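Local coordinates for protein aldo-keto reductase 1 (Coptotermes gestroi, PDB 5KET) that binds NADP and probably works as an oxidoreductase of the aldo/keto reductase family, reducing carbonyl compounds with the bound cofactor, at residues A[121-126]-A[329-334]. Residues are numbered along the deposited sequence; the frame is centred on the assembly and turned at random.
Sequences LPVGFQ and REHPEH
V123 lies against the imidazole of H331, its CG1 methyl over one ring face in a CH-pi contact, 4.1 Å from CG1 to the centroid of the H331 ring and 29° off the ring normal. The methyl reaches the ring because it stands anti to the backbone N (chi1 175°). Histidine suits its place by offering a flat face to V123, while P332 CG lies over the opposite face, toward the rim. A beta-branched residue suits the other side: while CG1 meets the imidazole, its other branch, CG2, touches the carbonyl O of E333 at 3.4 Å. P122 joins from the same segment, its CB likewise 3.4 Å from E333 O, so a compact ring and a methyl both border this carbonyl.

The contact joins the loop after barrel strand 114-119 to the C-terminal region of this TIM-barrel aldo-keto reductase, beyond helix 326-329. Residues 121-126 run into a weakly bonded two-residue strand, 124-125, antiparallel to 144-145. P122 also approaches N173, an NADP-binding residue, which puts the P122 end of the contact close to the cofactor site.

No hydrogen bond crosses the contact; carbons of H331 and E333 lie against backbone atoms of 122-124. G124 N approaches the ring obliquely, 3.7 Å from H331 CE1. E333 puts its CB 3.7 Å from P122 O, and its flexible chain then bends at chi2 (-66°), carrying the carboxylate away to a salt bridge with R181.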
# COMPACT_ATOMS: atom_id res chain seq x y z
N LEU A 121 4.95 7.18 4.70
CA LEU A 121 4.62 7.42 6.12
C LEU A 121 4.56 8.91 6.47
O LEU A 121 5.52 9.64 6.19
CB LEU A 121 5.62 6.72 7.04
CG LEU A 121 5.06 5.51 7.80
CD1 LEU A 121 4.77 4.36 6.85
CD2 LEU A 121 6.00 5.08 8.90
N PRO A 122 3.49 9.34 7.14
CA PRO A 122 3.46 10.67 7.73
C PRO A 122 4.65 10.96 8.64
O PRO A 122 5.01 12.13 8.84
CB PRO A 122 2.16 10.68 8.53
CG PRO A 122 1.44 9.45 8.19
CD PRO A 122 2.32 8.52 7.46
N VAL A 123 5.24 9.94 9.25
CA VAL A 123 6.30 10.12 10.23
C VAL A 123 7.63 10.05 9.50
O VAL A 123 7.94 9.06 8.84
CB VAL A 123 6.23 9.04 11.33
CG1 VAL A 123 7.42 9.16 12.27
CG2 VAL A 123 4.90 9.12 12.08
N GLY A 124 8.42 11.12 9.60
CA GLY A 124 9.70 11.16 8.93
C GLY A 124 10.83 10.61 9.79
O GLY A 124 10.81 10.70 11.01
N PHE A 125 11.81 10.01 9.13
CA PHE A 125 13.08 9.68 9.74
C PHE A 125 14.09 10.71 9.27
O PHE A 125 13.99 11.23 8.16
CB PHE A 125 13.58 8.28 9.37
CG PHE A 125 12.57 7.18 9.56
CD1 PHE A 125 11.43 7.37 10.32
CD2 PHE A 125 12.79 5.94 8.98
CE1 PHE A 125 10.51 6.35 10.47
CE2 PHE A 125 11.88 4.93 9.14
CZ PHE A 125 10.74 5.13 9.89
N GLN A 126 15.06 11.03 10.12
CA GLN A 126 16.12 11.91 9.67
C GLN A 126 16.98 11.16 8.68
O GLN A 126 17.35 10.01 8.89
CB GLN A 126 17.00 12.39 10.83
CG GLN A 126 16.29 12.57 12.11
CD GLN A 126 17.28 12.72 13.23
OE1 GLN A 126 18.48 12.71 12.99
NE2 GLN A 126 16.81 12.85 14.45
N ARG A 329 5.64 7.20 18.34
CA ARG A 329 4.29 7.55 18.77
C ARG A 329 4.18 9.04 19.08
O ARG A 329 3.16 9.67 18.79
CB ARG A 329 3.89 6.73 19.99
CG ARG A 329 4.68 5.48 20.20
CD ARG A 329 4.07 4.63 21.31
NE ARG A 329 4.31 5.18 22.65
CZ ARG A 329 5.33 4.85 23.43
NH1 ARG A 329 6.24 3.98 23.00
NH2 ARG A 329 5.48 5.38 24.63
N GLU A 330 5.23 9.62 19.66
CA GLU A 330 5.19 11.01 20.06
C GLU A 330 5.48 11.97 18.91
O GLU A 330 5.54 13.18 19.16
CB GLU A 330 6.20 11.25 21.20
CG GLU A 330 5.84 10.59 22.50
CD GLU A 330 6.95 10.73 23.53
OE1 GLU A 330 8.14 10.74 23.13
OE2 GLU A 330 6.64 10.84 24.74
N HIS A 331 5.66 11.47 17.69
CA HIS A 331 5.94 12.37 16.59
C HIS A 331 4.67 13.17 16.26
O HIS A 331 3.57 12.62 16.26
CB HIS A 331 6.43 11.61 15.36
CG HIS A 331 6.57 12.44 14.13
ND1 HIS A 331 7.75 12.62 13.47
CD2 HIS A 331 5.66 13.12 13.41
CE1 HIS A 331 7.57 13.40 12.41
NE2 HIS A 331 6.30 13.72 12.35
N PRO A 332 4.81 14.48 15.97
CA PRO A 332 3.63 15.34 15.78
C PRO A 332 2.64 14.86 14.73
O PRO A 332 1.46 15.25 14.77
CB PRO A 332 4.24 16.68 15.38
CG PRO A 332 5.72 16.57 15.62
CD PRO A 332 6.04 15.25 16.21
N GLU A 333 3.09 14.06 13.77
CA GLU A 333 2.25 13.55 12.69
C GLU A 333 2.05 12.05 12.81
O GLU A 333 2.24 11.30 11.84
CB GLU A 333 2.85 13.90 11.33
CG GLU A 333 2.99 15.40 11.08
CD GLU A 333 1.65 16.11 10.97
OE1 GLU A 333 0.60 15.43 10.85
OE2 GLU A 333 1.64 17.36 11.01
N HIS A 334 1.69 11.60 13.99
CA HIS A 334 1.34 10.21 14.16
C HIS A 334 -0.13 10.01 13.81
O HIS A 334 -0.99 10.71 14.36
CB HIS A 334 1.61 9.75 15.58
CG HIS A 334 1.45 8.27 15.77
ND1 HIS A 334 0.27 7.70 16.19
CD2 HIS A 334 2.32 7.25 15.57
CE1 HIS A 334 0.42 6.39 16.25
NE2 HIS A 334 1.65 6.09 15.89